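Local coordinates for probable Brix domain-containing ribosomal biogenesis protein (Methanothermobacter thermautotrophicus, PDB 1W94) that probably takes part in ribosome biogenesis and probably binds rRNA, as an archaeal Imp4-like Brix-domain protein, at residues Ser122-Glu127 with Val132-Asp137; Leu75-Phe80 with Glu127-Val132. One frame throughout, in Å; residues are numbered along the deposited sequence.

Contact 1 (Ser122-Glu127 with Val132-Asp137)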
ATOM      1  N   SER A 122      -4.743  -1.626  11.016  1.00 27.52           N
ATOM      2  CA  SER A 122      -6.083  -1.620  11.542  1.00 28.87           C
ATOM      3  C   SER A 122      -6.968  -1.147  10.386  1.00 28.76           C
ATOM      4  O   SER A 122      -6.660  -0.129   9.770  1.00 29.14           O
ATOM      5  CB  SER A 122      -6.127  -0.616  12.676  1.00 28.73           C
ATOM      6  OG  SER A 122      -7.307  -0.726  13.409  1.00 32.20           O
ATOM      7  N   ILE A 123      -8.031  -1.886  10.084  1.00 28.34           N
ATOM      8  CA  ILE A 123      -9.025  -1.495   9.084  1.00 28.34           C
ATOM      9  C   ILE A 123     -10.326  -1.141   9.747  1.00 29.01           C
ATOM     10  O   ILE A 123     -10.849  -1.913  10.567  1.00 28.75           O
ATOM     11  CB  ILE A 123      -9.302  -2.616   8.092  1.00 29.08           C
ATOM     12  CG1 ILE A 123      -8.035  -2.903   7.283  1.00 28.73           C
ATOM     13  CG2 ILE A 123     -10.489  -2.235   7.145  1.00 29.60           C
ATOM     14  CD1 ILE A 123      -8.075  -4.206   6.490  1.00 30.17           C
ATOM     15  N   ARG A 124     -10.860   0.037   9.435  1.00 29.15           N
ATOM     16  CA  ARG A 124     -12.148   0.396  10.001  1.00 29.76           C
ATOM     17  C   ARG A 124     -13.020   1.207   9.053  1.00 28.93           C
ATOM     18  O   ARG A 124     -12.532   1.724   8.062  1.00 27.19           O
ATOM     19  CB  ARG A 124     -11.972   1.107  11.348  1.00 30.54           C
ATOM     20  CG  ARG A 124     -11.897   2.623  11.265  1.00 34.30           C
ATOM     21  CD  ARG A 124     -10.519   3.142  11.537  1.00 41.53           C
ATOM     22  NE  ARG A 124     -10.504   4.588  11.799  1.00 45.97           N
ATOM     23  CZ  ARG A 124      -9.406   5.283  12.086  1.00 46.40           C
ATOM     24  NH1 ARG A 124      -8.224   4.668  12.163  1.00 46.48           N
ATOM     25  NH2 ARG A 124      -9.490   6.590  12.298  1.00 46.36           N
ATOM     26  N   THR A 125     -14.312   1.324   9.381  1.00 28.72           N
ATOM     27  CA  THR A 125     -15.224   2.161   8.594  1.00 28.74           C
ATOM     28  C   THR A 125     -15.026   3.633   8.968  1.00 28.80           C
ATOM     29  O   THR A 125     -14.393   3.952   9.988  1.00 27.29           O
ATOM     30  CB  THR A 125     -16.703   1.764   8.790  1.00 30.10           C
ATOM     31  OG1 THR A 125     -17.068   1.963  10.160  1.00 30.13           O
ATOM     32  CG2 THR A 125     -16.942   0.299   8.382  1.00 30.51           C
ATOM     33  N   ASP A 126     -15.564   4.513   8.131  1.00 28.51           N
ATOM     34  CA  ASP A 126     -15.387   5.958   8.275  1.00 29.58           C
ATOM     35  C   ASP A 126     -16.639   6.655   7.745  1.00 28.73           C
ATOM     36  O   ASP A 126     -17.360   6.084   6.944  1.00 27.50           O
ATOM     37  CB  ASP A 126     -14.161   6.410   7.464  1.00 28.72           C
ATOM     38  CG  ASP A 126     -13.773   7.858   7.750  1.00 32.17           C
ATOM     39  OD1 ASP A 126     -13.205   8.127   8.851  1.00 32.54           O
ATOM     40  OD2 ASP A 126     -14.031   8.726   6.876  1.00 28.71           O
ATOM     41  N   GLU A 127     -16.891   7.888   8.181  1.00 29.52           N
ATOM     42  CA  GLU A 127     -18.082   8.609   7.719  1.00 29.81           C
ATOM     43  C   GLU A 127     -17.923   9.122   6.278  1.00 30.26           C
ATOM     44  O   GLU A 127     -18.917   9.312   5.568  1.00 29.81           O
ATOM     45  CB  GLU A 127     -18.420   9.748   8.670  1.00 30.42           C
ATOM     46  CG  GLU A 127     -17.535  10.984   8.544  1.00 31.40           C
ATOM     47  N   VAL A 132     -10.751   3.153   6.346  1.00 27.35           N
ATOM     48  CA  VAL A 132      -9.454   3.718   6.720  1.00 27.65           C
ATOM     49  C   VAL A 132      -8.528   2.578   7.199  1.00 28.28           C
ATOM     50  O   VAL A 132      -8.903   1.795   8.110  1.00 28.02           O
ATOM     51  CB  VAL A 132      -9.589   4.831   7.797  1.00 27.95           C
ATOM     52  CG1 VAL A 132      -8.205   5.307   8.286  1.00 26.95           C
ATOM     53  CG2 VAL A 132     -10.393   6.038   7.230  1.00 27.64           C
HETATM   54  N   MSE A 133      -7.348   2.493   6.576  1.00 27.82           N
HETATM   55  CA  MSE A 133      -6.329   1.542   6.951  1.00 30.52           C
HETATM   56  C   MSE A 133      -5.270   2.332   7.666  1.00 28.98           C
HETATM   57  O   MSE A 133      -4.607   3.180   7.070  1.00 29.88           O
HETATM   58  CB  MSE A 133      -5.688   0.865   5.743  1.00 29.17           C
HETATM   59  CG  MSE A 133      -6.606  -0.030   4.984  1.00 33.83           C
HETATM   60 SE   MSE A 133      -5.624  -0.903   3.556  1.00 42.16          SE
HETATM   61  CE  MSE A 133      -4.505  -2.052   4.584  1.00 36.19           C
ATOM     62  N   GLU A 134      -5.123   2.054   8.947  1.00 28.22           N
ATOM     63  CA  GLU A 134      -4.208   2.795   9.773  1.00 28.67           C
ATOM     64  C   GLU A 134      -3.088   1.895  10.286  1.00 27.77           C
ATOM     65  O   GLU A 134      -3.330   0.813  10.817  1.00 27.14           O
ATOM     66  CB  GLU A 134      -4.943   3.395  10.945  1.00 28.70           C
ATOM     67  CG  GLU A 134      -4.022   3.904  12.019  1.00 32.74           C
ATOM     68  CD  GLU A 134      -4.597   5.102  12.698  1.00 37.96           C
ATOM     69  OE1 GLU A 134      -5.821   5.087  12.954  1.00 40.06           O
ATOM     70  OE2 GLU A 134      -3.829   6.058  12.956  1.00 41.79           O
ATOM     71  N   LEU A 135      -1.870   2.377  10.131  1.00 26.52           N
ATOM     72  CA  LEU A 135      -0.706   1.662  10.600  1.00 27.07           C
ATOM     73  C   LEU A 135      -0.564   1.857  12.107  1.00 28.24           C
ATOM     74  O   LEU A 135      -0.616   2.997  12.606  1.00 27.95           O
ATOM     75  CB  LEU A 135       0.555   2.152   9.864  1.00 26.43           C
ATOM     76  CG  LEU A 135       1.885   1.477  10.213  1.00 25.72           C
ATOM     77  CD1 LEU A 135       1.752   0.001   9.943  1.00 25.40           C
ATOM     78  CD2 LEU A 135       3.039   2.087   9.398  1.00 23.33           C
HETATM   79  N   MSE A 136      -0.417   0.736  12.821  1.00 29.15           N
HETATM   80  CA  MSE A 136      -0.090   0.734  14.225  1.00 29.20           C
HETATM   81  C   MSE A 136       1.399   0.448  14.320  1.00 28.58           C
HETATM   82  O   MSE A 136       1.900  -0.469  13.675  1.00 26.30           O
HETATM   83  CB  MSE A 136      -0.874  -0.352  14.969  1.00 30.97           C
HETATM   84  CG  MSE A 136      -2.404  -0.249  14.868  1.00 37.79           C
HETATM   85 SE   MSE A 136      -3.080   1.559  15.288  1.00 53.71          SE
HETATM   86  CE  MSE A 136      -3.193   1.474  17.165  1.00 48.13           C
ATOM     87  N   ASP A 137       2.107   1.214  15.143  1.00 27.90           N
ATOM     88  CA  ASP A 137       3.566   1.072  15.213  1.00 28.58           C
ATOM     89  C   ASP A 137       4.044  -0.042  16.168  1.00 27.88           C
ATOM     90  O   ASP A 137       3.233  -0.825  16.690  1.00 27.70           O
ATOM     91  CB  ASP A 137       4.251   2.419  15.509  1.00 28.70           C
ATOM     92  CG  ASP A 137       3.918   2.970  16.872  1.00 30.07           C
ATOM     93  OD1 ASP A 137       3.563   2.194  17.807  1.00 28.07           O
ATOM     94  OD2 ASP A 137       4.024   4.212  17.006  1.00 33.70           O
TER
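Ser122 pairs with Glu134 within an antiparallel beta hairpin built from strands 120-124 and 131-136; the axes of 122-124 and 132-136 pass 4.8 Å apart. Its N donates to Glu134 O at 2.8 Å, and Glu134 N returns a nearly straight bond (169°) to Ser122 O, lying in the carbonyl plane. Ile123 opposite Met133, a selenomethionine, forms the non-hydrogen-bonded pair. Their side chains run alongside each other and touch at Ile123 CG1 and Met133 CG, 3.9 Å apart, on the face that helix 102-108 covers with Cys105 and Met108. Arg124 and Val132 close the next hydrogen-bonded pair, N to O in both directions. On this opposite face, shared with Ser122 and Glu134, Val132 CG1 sits over the centre of the Arg124 guanidinium, 3.9 Å above its plane; CG1 reaches there because it stands anti to the Val132 backbone N (chi1 174°). The bent Arg124 chain also makes a diagonal salt bridge: NH1 meets Glu134 OE1 at 2.6 Å, on the anti side of the carboxylate and 23° out of its plane. Past the strand, Asp126 OD2 takes the backbone N-H groups of Glu128 and Tyr129, which fixes the start of the turn, while Asp126 CB lies against Val132 CG2 at 3.8 Å.

Contact 2 (Leu75-Phe80 with Glu127-Val132)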
ATOM      1  N   LEU A  75      -8.355   2.667  -4.849  1.00 26.63           N
ATOM      2  CA  LEU A  75      -8.397   4.143  -4.986  1.00 27.69           C
ATOM      3  C   LEU A  75      -8.392   4.732  -3.597  1.00 27.25           C
ATOM      4  O   LEU A  75      -9.174   4.303  -2.742  1.00 26.44           O
ATOM      5  CB  LEU A  75      -9.656   4.620  -5.724  1.00 28.08           C
ATOM      6  CG  LEU A  75     -10.003   3.929  -7.036  1.00 27.41           C
ATOM      7  CD1 LEU A  75     -11.364   4.438  -7.556  1.00 26.99           C
ATOM      8  CD2 LEU A  75      -8.874   4.118  -8.090  1.00 24.93           C
ATOM      9  N   PHE A  76      -7.506   5.704  -3.382  1.00 27.71           N
ATOM     10  CA  PHE A  76      -7.236   6.235  -2.045  1.00 28.58           C
ATOM     11  C   PHE A  76      -6.642   7.645  -2.041  1.00 29.18           C
ATOM     12  O   PHE A  76      -6.199   8.141  -3.059  1.00 29.60           O
ATOM     13  CB  PHE A  76      -6.278   5.302  -1.279  1.00 28.41           C
ATOM     14  CG  PHE A  76      -4.841   5.433  -1.707  1.00 28.40           C
ATOM     15  CD1 PHE A  76      -3.898   6.002  -0.866  1.00 28.22           C
ATOM     16  CD2 PHE A  76      -4.439   5.009  -2.987  1.00 27.94           C
ATOM     17  CE1 PHE A  76      -2.571   6.158  -1.296  1.00 28.37           C
ATOM     18  CE2 PHE A  76      -3.144   5.151  -3.424  1.00 29.40           C
ATOM     19  CZ  PHE A  76      -2.187   5.732  -2.575  1.00 28.07           C
ATOM     20  N   ASN A  77      -6.641   8.276  -0.868  1.00 29.96           N
ATOM     21  CA  ASN A  77      -5.819   9.445  -0.599  1.00 30.28           C
ATOM     22  C   ASN A  77      -4.889   9.078   0.558  1.00 29.84           C
ATOM     23  O   ASN A  77      -5.331   8.441   1.525  1.00 29.76           O
ATOM     24  CB  ASN A  77      -6.673  10.626  -0.138  1.00 31.44           C
ATOM     25  CG  ASN A  77      -7.676  11.049  -1.155  1.00 34.18           C
ATOM     26  OD1 ASN A  77      -7.368  11.134  -2.343  1.00 41.01           O
ATOM     27  ND2 ASN A  77      -8.886  11.351  -0.705  1.00 36.61           N
ATOM     28  N   PRO A  78      -3.603   9.444   0.469  1.00 29.10           N
ATOM     29  CA  PRO A  78      -2.758   9.159   1.634  1.00 28.73           C
ATOM     30  C   PRO A  78      -2.925  10.215   2.726  1.00 28.70           C
ATOM     31  O   PRO A  78      -3.381  11.329   2.459  1.00 27.97           O
ATOM     32  CB  PRO A  78      -1.343   9.210   1.060  1.00 28.98           C
ATOM     33  CG  PRO A  78      -1.442  10.182  -0.078  1.00 29.88           C
ATOM     34  CD  PRO A  78      -2.844  10.054  -0.650  1.00 28.68           C
ATOM     35  N   SER A  79      -2.622   9.814   3.953  1.00 28.05           N
ATOM     36  CA  SER A  79      -2.551  10.717   5.089  1.00 28.69           C
ATOM     37  C   SER A  79      -1.346  10.256   5.900  1.00 28.96           C
ATOM     38  O   SER A  79      -1.355   9.172   6.482  1.00 27.69           O
ATOM     39  CB  SER A  79      -3.802  10.591   5.940  1.00 29.57           C
ATOM     40  OG  SER A  79      -3.655  11.332   7.137  1.00 30.50           O
ATOM     41  N   PHE A  80      -0.296  11.059   5.896  1.00 29.67           N
ATOM     42  CA  PHE A  80       0.901  10.722   6.646  1.00 29.74           C
ATOM     43  C   PHE A  80       1.582  11.956   7.227  1.00 30.45           C
ATOM     44  O   PHE A  80       1.614  13.018   6.604  1.00 29.76           O
ATOM     45  CB  PHE A  80       1.846   9.827   5.814  1.00 29.32           C
ATOM     46  CG  PHE A  80       2.367  10.454   4.533  1.00 28.11           C
ATOM     47  CD1 PHE A  80       3.672  10.902   4.454  1.00 32.12           C
ATOM     48  CD2 PHE A  80       1.572  10.565   3.413  1.00 28.64           C
ATOM     49  CE1 PHE A  80       4.169  11.456   3.271  1.00 32.13           C
ATOM     50  CE2 PHE A  80       2.050  11.116   2.235  1.00 27.65           C
ATOM     51  CZ  PHE A  80       3.345  11.557   2.158  1.00 31.07           C
ATOM     52  N   GLU A 127     -16.891   7.888   8.181  1.00 29.52           N
ATOM     53  CA  GLU A 127     -18.082   8.609   7.719  1.00 29.81           C
ATOM     54  C   GLU A 127     -17.923   9.122   6.278  1.00 30.26           C
ATOM     55  O   GLU A 127     -18.917   9.312   5.568  1.00 29.81           O
ATOM     56  CB  GLU A 127     -18.420   9.748   8.670  1.00 30.42           C
ATOM     57  CG  GLU A 127     -17.535  10.984   8.544  1.00 31.40           C
ATOM     58  N   GLU A 128     -16.678   9.349   5.857  1.00 29.57           N
ATOM     59  CA  GLU A 128     -16.412   9.844   4.517  1.00 30.39           C
ATOM     60  C   GLU A 128     -15.855   8.778   3.566  1.00 29.86           C
ATOM     61  O   GLU A 128     -16.304   8.652   2.411  1.00 29.87           O
ATOM     62  CB  GLU A 128     -15.448  11.031   4.566  1.00 31.25           C
ATOM     63  CG  GLU A 128     -14.964  11.509   3.171  1.00 36.05           C
ATOM     64  CD  GLU A 128     -16.086  12.070   2.282  1.00 41.66           C
ATOM     65  OE1 GLU A 128     -16.938  12.868   2.763  1.00 46.41           O
ATOM     66  OE2 GLU A 128     -16.123  11.718   1.085  1.00 42.61           O
ATOM     67  N   TYR A 129     -14.849   8.052   4.035  1.00 28.04           N
ATOM     68  CA  TYR A 129     -14.174   7.052   3.212  1.00 27.18           C
ATOM     69  C   TYR A 129     -14.843   5.718   3.373  1.00 26.04           C
ATOM     70  O   TYR A 129     -15.476   5.460   4.405  1.00 26.11           O
ATOM     71  CB  TYR A 129     -12.682   6.955   3.607  1.00 26.43           C
ATOM     72  CG  TYR A 129     -11.937   8.195   3.233  1.00 27.80           C
ATOM     73  CD1 TYR A 129     -11.810   9.265   4.138  1.00 26.25           C
ATOM     74  CD2 TYR A 129     -11.454   8.354   1.945  1.00 26.59           C
ATOM     75  CE1 TYR A 129     -11.167  10.402   3.780  1.00 27.27           C
ATOM     76  CE2 TYR A 129     -10.833   9.484   1.560  1.00 29.11           C
ATOM     77  CZ  TYR A 129     -10.679  10.513   2.484  1.00 29.77           C
ATOM     78  OH  TYR A 129     -10.009  11.617   2.098  1.00 29.94           O
ATOM     79  N   ALA A 130     -14.700   4.859   2.368  1.00 25.34           N
ATOM     80  CA  ALA A 130     -15.182   3.468   2.481  1.00 25.44           C
ATOM     81  C   ALA A 130     -14.511   2.723   3.664  1.00 25.64           C
ATOM     82  O   ALA A 130     -15.175   2.058   4.472  1.00 26.14           O
ATOM     83  CB  ALA A 130     -14.944   2.716   1.165  1.00 23.92           C
ATOM     84  N   TRP A 131     -13.191   2.856   3.743  1.00 26.44           N
ATOM     85  CA  TRP A 131     -12.358   2.260   4.775  1.00 26.47           C
ATOM     86  C   TRP A 131     -11.202   3.191   5.093  1.00 27.39           C
ATOM     87  O   TRP A 131     -10.716   3.932   4.215  1.00 27.93           O
ATOM     88  CB  TRP A 131     -11.772   0.920   4.278  1.00 26.40           C
ATOM     89  CG  TRP A 131     -12.837  -0.064   3.857  1.00 25.99           C
ATOM     90  CD1 TRP A 131     -13.221  -0.357   2.576  1.00 26.23           C
ATOM     91  CD2 TRP A 131     -13.664  -0.858   4.718  1.00 26.24           C
ATOM     92  NE1 TRP A 131     -14.242  -1.282   2.596  1.00 28.81           N
ATOM     93  CE2 TRP A 131     -14.530  -1.614   3.890  1.00 26.35           C
ATOM     94  CE3 TRP A 131     -13.746  -1.021   6.105  1.00 27.69           C
ATOM     95  CZ2 TRP A 131     -15.475  -2.514   4.406  1.00 26.58           C
ATOM     96  CZ3 TRP A 131     -14.678  -1.930   6.624  1.00 28.73           C
ATOM     97  CH2 TRP A 131     -15.538  -2.665   5.765  1.00 26.37           C
ATOM     98  N   VAL A 132     -10.751   3.153   6.346  1.00 27.35           N
ATOM     99  CA  VAL A 132      -9.454   3.718   6.720  1.00 27.65           C
ATOM    100  C   VAL A 132      -8.528   2.578   7.199  1.00 28.28           C
ATOM    101  O   VAL A 132      -8.903   1.795   8.110  1.00 28.02           O
ATOM    102  CB  VAL A 132      -9.589   4.831   7.797  1.00 27.95           C
ATOM    103  CG1 VAL A 132      -8.205   5.307   8.286  1.00 26.95           C
ATOM    104  CG2 VAL A 132     -10.393   6.038   7.230  1.00 27.64           C
TER
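Tyr129 reaches from the hairpin turn to Asn77 on strand 70-80, and these two side chains make the whole contact. The close part is at the phenol end: Tyr129 OH lies 3.0 Å from Asn77 ND2 and 4.1 Å from Asn77 CB. The amide arrives at the ring edge, near the ring plane, and is turned almost perpendicular to it, with the planes 85° apart. Which amide atom really faces the hydroxyl is doubtful, since the Asn77 group may be turned over in the model. With CG beside its own backbone N (chi1 -68°), Tyr129 directs its ring across strand 145-154, where it rests on Leu148, and Glu128 CG packs on one ring face. The rest is loose: only 82 Å² is buried at this surface contact, neither partner is fully buried, and Glu128 and Ala130 of the turn are exposed. With the ring cut back to an alanine, the reach to Asn77 and the packing on Leu148 are likely to be lost, leaving the asparagine amide without its neighbour. Strand 145-154 runs between the two partners, giving backbone bonds to Asn77 through Leu148, and at the start of strand 131-136, Ala130 and Trp131 both face Ile149, a classic beta bulge.

In the fold
From the N terminus, the chain lays down strands 3-6, 48-54 and 57-64 before strand 70-80 supplies the first half of contact 2. It then passes through helix 102-108 and enters strand 120-124, which opens contact 1. The turn after it, at 127-132, returns to 75-80 and closes a loop of 46 residues; strand 131-136 closes the short hairpin. The two contacts therefore cross along the chain rather than nest. They share Glu127 and Val132, with centres about 9 Å apart, and Trp131 packs its CE3 against Ile123 CG2 at 3.6 Å. Contact 1 joins neighbouring strands, whereas contact 2 spans strand 145-154 in the same mixed sheet.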